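Local coordinates for protein translation initiation factor eIF-2B (Pyrococcus horikoshii, PDB 1VB5) that probably takes part, as the regulatory subunit of archaeal initiation factor 2B, in exchanging GDP for GTP on initiation factor 2, at residues B[162-167]-B[172-177]; B[138-143]-B[150-155]; B[198-203]-B[212-217]. All blocks are in the same frame, centred on the assembly; numbering follows the deposited sequence.

Interaction 1: residues B[162-167]-B[172-177]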
# COMPACT_ATOMS: atom_id res chain seq x y z
N GLU B 162 18.13 14.45 0.59
CA GLU B 162 18.22 13.09 1.10
C GLU B 162 16.84 12.42 1.11
O GLU B 162 15.85 13.02 1.55
CB GLU B 162 18.80 13.10 2.52
CG GLU B 162 19.36 11.76 2.96
CD GLU B 162 19.79 11.75 4.42
OE1 GLU B 162 20.44 12.73 4.85
OE2 GLU B 162 19.50 10.76 5.12
N PHE B 163 16.76 11.20 0.60
CA PHE B 163 15.48 10.50 0.56
C PHE B 163 15.63 8.99 0.67
O PHE B 163 16.71 8.44 0.44
CB PHE B 163 14.73 10.83 -0.73
CG PHE B 163 15.37 10.28 -1.98
CD1 PHE B 163 15.14 8.96 -2.37
CD2 PHE B 163 16.23 11.06 -2.74
CE1 PHE B 163 15.75 8.43 -3.50
CE2 PHE B 163 16.84 10.55 -3.88
CZ PHE B 163 16.61 9.23 -4.26
N GLU B 164 14.53 8.34 1.01
CA GLU B 164 14.46 6.90 1.17
C GLU B 164 13.17 6.48 0.47
O GLU B 164 12.14 7.13 0.64
CB GLU B 164 14.38 6.56 2.66
CG GLU B 164 14.78 5.15 3.03
CD GLU B 164 14.70 4.90 4.53
OE1 GLU B 164 15.23 3.87 4.99
OE2 GLU B 164 14.10 5.74 5.24
N VAL B 165 13.22 5.43 -0.34
CA VAL B 165 12.03 4.96 -1.05
C VAL B 165 11.48 3.68 -0.42
O VAL B 165 12.24 2.81 -0.01
CB VAL B 165 12.32 4.65 -2.53
CG1 VAL B 165 11.01 4.38 -3.26
CG2 VAL B 165 13.08 5.79 -3.17
N ILE B 166 10.16 3.57 -0.34
CA ILE B 166 9.52 2.38 0.22
C ILE B 166 8.38 1.95 -0.70
O ILE B 166 8.05 2.65 -1.66
CB ILE B 166 8.93 2.65 1.64
CG1 ILE B 166 7.79 3.68 1.56
CG2 ILE B 166 10.02 3.16 2.57
CD1 ILE B 166 7.12 3.97 2.92
N THR B 167 7.81 0.77 -0.43
CA THR B 167 6.68 0.29 -1.23
C THR B 167 5.45 0.88 -0.55
O THR B 167 5.53 1.29 0.61
CB THR B 167 6.58 -1.24 -1.18
OG1 THR B 167 6.39 -1.66 0.17
CG2 THR B 167 7.84 -1.89 -1.74
N GLY B 172 2.67 2.28 6.77
CA GLY B 172 2.39 2.18 8.19
C GLY B 172 3.64 2.00 9.03
O GLY B 172 3.73 2.51 10.14
N LEU B 173 4.61 1.26 8.50
CA LEU B 173 5.86 1.04 9.23
C LEU B 173 6.67 2.33 9.30
O LEU B 173 7.40 2.56 10.26
CB LEU B 173 6.70 -0.03 8.54
CG LEU B 173 6.22 -1.47 8.68
CD1 LEU B 173 6.85 -2.32 7.58
CD2 LEU B 173 6.58 -2.00 10.08
N PHE B 174 6.56 3.17 8.28
CA PHE B 174 7.33 4.40 8.29
C PHE B 174 6.69 5.70 8.79
O PHE B 174 7.44 6.64 9.04
CB PHE B 174 7.97 4.62 6.91
CG PHE B 174 9.08 3.65 6.59
CD1 PHE B 174 8.80 2.38 6.09
CD2 PHE B 174 10.41 4.00 6.83
CE1 PHE B 174 9.82 1.47 5.82
CE2 PHE B 174 11.44 3.09 6.57
CZ PHE B 174 11.15 1.83 6.06
N CYS B 175 5.35 5.81 8.93
CA CYS B 175 4.79 7.08 9.45
C CYS B 175 5.54 7.21 10.79
O CYS B 175 5.96 8.30 11.17
CB CYS B 175 3.25 7.06 9.73
SG CYS B 175 2.04 7.61 8.45
N ARG B 176 5.71 6.07 11.46
CA ARG B 176 6.41 5.99 12.74
C ARG B 176 7.71 6.78 12.80
O ARG B 176 7.99 7.46 13.78
CB ARG B 176 6.71 4.52 13.07
CG ARG B 176 5.58 3.80 13.80
CD ARG B 176 5.63 2.28 13.63
NE ARG B 176 6.97 1.73 13.78
CZ ARG B 176 7.24 0.43 13.87
NH1 ARG B 176 6.26 -0.46 13.82
NH2 ARG B 176 8.49 0.01 14.00
N GLU B 177 8.51 6.69 11.74
CA GLU B 177 9.79 7.38 11.68
C GLU B 177 9.63 8.85 11.28
O GLU B 177 10.47 9.69 11.61
CB GLU B 177 10.71 6.69 10.66
CG GLU B 177 10.74 5.17 10.78
CD GLU B 177 11.42 4.68 12.04
OE1 GLU B 177 11.33 3.46 12.33
OE2 GLU B 177 12.06 5.50 12.74
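Ile166, on strand 163-166, which is outermost in its own chain but bonded through the backbone of Val165 to the second subunit, faces Phe174 on the short helix 171-175, with CA atoms 8.6 Å apart. At this spacing the two backbones do not touch; side chains bridge the gap, Phe174 and Ile166 running past each other in opposite directions. With chi1 at 65°, the CG1 branch of Ile166 sits between the backbone N and the carbonyl carbon, and both branches bear on the ring. The CG2 methyl lies over one face, 3.8 Å from the centroid of the Phe174 ring and 15° off its normal, a CH-pi contact displaced toward the rim; Ile166 CD1 lies near the root of the ring, 3.9 Å from Phe174 CD1. Glu164, two residues back on the strand, brings OE2 to 4.0 Å from Phe174 CE2, the carboxylate plane standing almost perpendicular to the ring. Its OE1 forms a salt bridge with Arg247 of the second subunit; Ile166 and Phe174 both pack on that arginine, so both belong to the subunit interface. The connection opens the crossover from third to fourth strand in a Rossmann-like sheet of order 3-2-1-4-5.

Interaction 2: residues B[138-143]-B[150-155]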
# COMPACT_ATOMS: atom_id res chain seq x y z
N VAL B 138 13.53 12.76 3.39
CA VAL B 138 12.22 12.43 2.85
C VAL B 138 12.02 10.93 2.67
O VAL B 138 12.91 10.21 2.24
CB VAL B 138 12.01 13.11 1.49
CG1 VAL B 138 10.62 12.78 0.95
CG2 VAL B 138 12.18 14.62 1.63
N ILE B 139 10.82 10.47 3.03
CA ILE B 139 10.46 9.07 2.85
C ILE B 139 9.33 9.14 1.85
O ILE B 139 8.36 9.88 2.06
CB ILE B 139 9.96 8.43 4.17
CG1 ILE B 139 11.06 8.48 5.23
CG2 ILE B 139 9.54 6.99 3.92
CD1 ILE B 139 10.62 8.10 6.63
N LEU B 140 9.45 8.41 0.75
CA LEU B 140 8.42 8.43 -0.28
C LEU B 140 8.14 7.03 -0.81
O LEU B 140 9.00 6.16 -0.75
CB LEU B 140 8.86 9.35 -1.41
CG LEU B 140 10.16 8.93 -2.10
CD1 LEU B 140 9.83 8.25 -3.42
CD2 LEU B 140 11.03 10.16 -2.34
N THR B 141 6.94 6.84 -1.34
CA THR B 141 6.54 5.55 -1.87
C THR B 141 6.78 5.48 -3.37
O THR B 141 6.74 6.50 -4.05
CB THR B 141 5.04 5.28 -1.63
OG1 THR B 141 4.27 6.22 -2.39
CG2 THR B 141 4.71 5.43 -0.17
N GLU B 142 7.03 4.27 -3.87
CA GLU B 142 7.26 4.08 -5.30
C GLU B 142 5.95 4.36 -6.04
O GLU B 142 5.97 4.80 -7.19
CB GLU B 142 7.73 2.65 -5.57
CG GLU B 142 6.74 1.57 -5.16
CD GLU B 142 7.36 0.17 -5.20
OE1 GLU B 142 6.63 -0.81 -4.93
OE2 GLU B 142 8.57 0.06 -5.49
N SER B 143 4.83 4.11 -5.36
CA SER B 143 3.48 4.36 -5.88
C SER B 143 2.99 3.47 -7.02
O SER B 143 3.00 3.88 -8.19
CB SER B 143 3.34 5.82 -6.32
OG SER B 143 3.77 6.70 -5.30
N LEU B 150 8.93 7.12 -8.21
CA LEU B 150 10.33 7.05 -8.59
C LEU B 150 10.69 8.33 -9.33
O LEU B 150 11.84 8.77 -9.30
CB LEU B 150 10.61 5.82 -9.46
CG LEU B 150 10.42 4.49 -8.71
CD1 LEU B 150 10.65 3.32 -9.66
CD2 LEU B 150 11.39 4.43 -7.53
N HIS B 151 9.71 8.94 -9.98
CA HIS B 151 9.96 10.20 -10.67
C HIS B 151 10.31 11.25 -9.60
O HIS B 151 11.20 12.07 -9.78
CB HIS B 151 8.73 10.64 -11.46
CG HIS B 151 8.85 12.01 -12.06
ND1 HIS B 151 9.93 12.40 -12.81
CD2 HIS B 151 8.02 13.08 -12.00
CE1 HIS B 151 9.77 13.66 -13.19
NE2 HIS B 151 8.62 14.09 -12.71
N LEU B 152 9.60 11.20 -8.47
CA LEU B 152 9.86 12.13 -7.37
C LEU B 152 11.29 11.92 -6.87
O LEU B 152 12.03 12.88 -6.62
CB LEU B 152 8.89 11.88 -6.21
CG LEU B 152 8.60 12.98 -5.17
CD1 LEU B 152 8.37 12.32 -3.81
CD2 LEU B 152 9.73 13.97 -5.07
N ALA B 153 11.68 10.65 -6.72
CA ALA B 153 13.02 10.31 -6.26
C ALA B 153 14.11 10.85 -7.20
O ALA B 153 15.14 11.33 -6.73
CB ALA B 153 13.15 8.78 -6.12
N ARG B 154 13.88 10.76 -8.50
CA ARG B 154 14.84 11.27 -9.49
C ARG B 154 15.00 12.78 -9.31
O ARG B 154 16.11 13.31 -9.40
CB ARG B 154 14.35 11.01 -10.92
CG ARG B 154 14.69 9.63 -11.53
CD ARG B 154 14.03 8.50 -10.77
NE ARG B 154 13.52 7.42 -11.63
CZ ARG B 154 12.62 7.58 -12.60
NH1 ARG B 154 12.12 8.78 -12.87
NH2 ARG B 154 12.19 6.52 -13.28
N GLU B 155 13.89 13.47 -9.05
CA GLU B 155 13.92 14.91 -8.88
C GLU B 155 14.60 15.33 -7.59
O GLU B 155 15.32 16.33 -7.56
CB GLU B 155 12.50 15.48 -8.93
CG GLU B 155 11.80 15.28 -10.27
CD GLU B 155 12.45 16.07 -11.40
OE1 GLU B 155 12.12 15.81 -12.57
OE2 GLU B 155 13.27 16.97 -11.12
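Leu140 and Leu152 form the main contact between strand 136-141 and the helix that follows it, and both adopt uncommon shapes. In Leu140 chi1 is 60°, which wedges CG between the backbone N and the carbonyl carbon, while chi2 lies well away from a staggered value. Leu152 instead carries CG opposite its backbone N, and its chi2 also departs from a staggered value. The result is that a single methyl, Leu152 CD1, meets the strand residue along its length: it is 3.7 Å from Leu140 CD2 and 3.8 Å from Leu140 CB, the two side chains crossing obliquely. The other branch of Leu140 is turned to the next residue of the helix, with Leu140 CD1 4.3 Å from Ala153 CB. Strand 136-141, helix 148-158 and strand 163-166 make up a beta-alpha-beta unit of the Rossmann-like domain, and Leu140 is part of the seam where the helix lies on the sheet; Val165 of the neighbouring strand and Thr115 of the strand on the other flank also touch it.

Where the strand ends, the chain comes close to the helix, Glu142 and Leu150 having CA atoms 5.4 Å apart. Glu142 has an extended side chain beyond CG, and its OE2 forms a salt bridge with Arg241 of the second subunit; that arginine also packs on Leu150. At the end of the strand, Thr141 OG1 and Ser143 OG, two residues on, are hydrogen-bonded at 3.0 Å, and Thr141 OG1 is held in addition by His116 ND1.

Interaction 3: residues B[198-203]-B[212-217]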
# COMPACT_ATOMS: atom_id res chain seq x y z
N ALA B 198 -4.62 6.79 -4.85
CA ALA B 198 -5.06 5.69 -4.01
C ALA B 198 -3.96 5.34 -3.02
O ALA B 198 -2.80 5.18 -3.40
CB ALA B 198 -5.39 4.48 -4.87
N GLY B 199 -4.33 5.21 -1.75
CA GLY B 199 -3.34 4.89 -0.73
C GLY B 199 -3.12 6.04 0.25
O GLY B 199 -2.67 5.81 1.38
N THR B 200 -3.44 7.26 -0.17
CA THR B 200 -3.27 8.44 0.68
C THR B 200 -4.09 8.28 1.96
O THR B 200 -3.65 8.67 3.04
CB THR B 200 -3.73 9.73 -0.06
OG1 THR B 200 -3.02 9.86 -1.30
CG2 THR B 200 -3.46 10.96 0.81
N TYR B 201 -5.28 7.71 1.82
CA TYR B 201 -6.17 7.48 2.95
C TYR B 201 -5.47 6.61 3.99
O TYR B 201 -5.49 6.90 5.19
CB TYR B 201 -7.45 6.80 2.44
CG TYR B 201 -8.41 6.30 3.52
CD1 TYR B 201 -8.95 7.18 4.46
CD2 TYR B 201 -8.80 4.96 3.56
CE1 TYR B 201 -9.86 6.73 5.43
CE2 TYR B 201 -9.71 4.50 4.52
CZ TYR B 201 -10.23 5.39 5.45
OH TYR B 201 -11.14 4.94 6.38
N LEU B 202 -4.82 5.54 3.53
CA LEU B 202 -4.11 4.64 4.45
C LEU B 202 -2.97 5.38 5.14
O LEU B 202 -2.72 5.18 6.33
CB LEU B 202 -3.54 3.43 3.69
CG LEU B 202 -4.57 2.64 2.89
CD1 LEU B 202 -3.89 1.49 2.15
CD2 LEU B 202 -5.66 2.13 3.82
N LEU B 203 -2.29 6.25 4.40
CA LEU B 203 -1.19 7.01 4.99
C LEU B 203 -1.80 7.89 6.07
O LEU B 203 -1.25 8.02 7.17
CB LEU B 203 -0.52 7.90 3.93
CG LEU B 203 0.95 8.30 4.10
CD1 LEU B 203 1.22 9.59 3.34
CD2 LEU B 203 1.29 8.47 5.55
N ILE B 212 1.20 11.86 13.90
CA ILE B 212 2.08 12.51 12.95
C ILE B 212 1.22 13.50 12.16
O ILE B 212 0.30 13.10 11.45
CB ILE B 212 2.72 11.48 12.00
CG1 ILE B 212 3.63 10.56 12.80
CG2 ILE B 212 3.52 12.18 10.90
CD1 ILE B 212 3.71 9.18 12.25
N PRO B 213 1.49 14.80 12.30
CA PRO B 213 0.71 15.81 11.57
C PRO B 213 0.68 15.56 10.08
O PRO B 213 1.72 15.43 9.43
CB PRO B 213 1.37 17.14 11.97
CG PRO B 213 2.70 16.74 12.56
CD PRO B 213 2.45 15.43 13.23
N PHE B 214 -0.53 15.50 9.54
CA PHE B 214 -0.77 15.22 8.13
C PHE B 214 -1.25 16.47 7.38
O PHE B 214 -2.36 16.95 7.61
CB PHE B 214 -1.84 14.13 8.04
CG PHE B 214 -2.01 13.53 6.67
CD1 PHE B 214 -1.28 12.41 6.30
CD2 PHE B 214 -2.96 14.03 5.79
CE1 PHE B 214 -1.49 11.80 5.07
CE2 PHE B 214 -3.18 13.43 4.55
CZ PHE B 214 -2.44 12.31 4.19
N TYR B 215 -0.42 16.99 6.48
CA TYR B 215 -0.79 18.18 5.72
C TYR B 215 -1.00 17.88 4.24
O TYR B 215 -0.32 17.03 3.66
CB TYR B 215 0.27 19.28 5.85
CG TYR B 215 0.28 19.97 7.19
CD1 TYR B 215 0.93 19.41 8.30
CD2 TYR B 215 -0.37 21.20 7.36
CE1 TYR B 215 0.94 20.06 9.54
CE2 TYR B 215 -0.37 21.85 8.59
CZ TYR B 215 0.28 21.29 9.67
OH TYR B 215 0.31 21.97 10.87
N VAL B 216 -1.95 18.60 3.65
CA VAL B 216 -2.27 18.46 2.25
C VAL B 216 -1.94 19.76 1.53
O VAL B 216 -2.32 20.84 1.99
CB VAL B 216 -3.77 18.14 2.06
CG1 VAL B 216 -4.11 18.12 0.56
CG2 VAL B 216 -4.10 16.81 2.71
N ALA B 217 -1.22 19.67 0.42
CA ALA B 217 -0.85 20.86 -0.34
C ALA B 217 -1.77 20.95 -1.55
O ALA B 217 -1.73 20.08 -2.43
CB ALA B 217 0.60 20.77 -0.79
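Phe214 points its ring edge-on into the first turn of helix 200-209, so that the rim of the ring, and not a face, meets Thr200 and Leu203. The Thr200 methyl lies in the ring plane, CG2 standing 3.8 Å from Phe214 CZ, with the two side chains at roughly a right angle. Leu203, one turn further on, crosses the ring at a slant and places CD1 3.9 Å from Phe214 CE1, again near the plane. The helix backbone also comes near this rim: Thr200 O is 4.0 Å from Phe214 CZ, and the carbonyl carbon of Leu203 is equally far from Phe214 CE1. With chi1 at -168° the ring extends opposite its backbone N, which carries it from the strand across to the helix.

Helix 200-209 and strand 214-217 form the second half of a beta-alpha-beta arrangement in the Rossmann-like domain, whose first strand is the adjacent, parallel 180-183; strands 187-188 and 194-197 of a small antiparallel sheet intervene in the chain, and 251-254 completes that sheet. Val183 of the first strand touches Thr200, Leu203 and Phe214 alike.

Thr200 divides its two branches between different tasks. At chi1 -56° the methyl takes the position opposite the backbone N and serves the ring, while OG1 turns back to hydrogen-bond with Lys197 O and Asn196 ND2. Just before it, Gly199 occupies the N-cap position with a positive phi of 113°, where a CB would press against the carbonyl O of Ala198, which suits glycine; its own carbonyl O accepts a 3.1 Å hydrogen bond from Leu203 N. Asp252 on strand 251-254, through OD2, takes the hydrogen bond of Tyr201 N at the same helix start.

Overall arrangement
All three contacts are buried and apolar at heart, and all pack helices on the same seven-stranded sheet. Interactions 1 and 2 share neighbouring strands, 163-166 and 136-141, joined by backbone hydrogen bonds, but hold different helices. All three touch the second subunit: interactions 1 and 2 each send a glutamate out to an arginine of that chain, whereas interaction 3 meets it through packing. Interaction 3 lies on the other flank of the sheet order, its centre about 13 Å from the chain's centre. The chemistry shifts from ring face in interaction 1 to leucine-leucine in 2 and ring edge in 3. A disulfide, Cys175-Cys207, ties the helices of interactions 1 and 3 together.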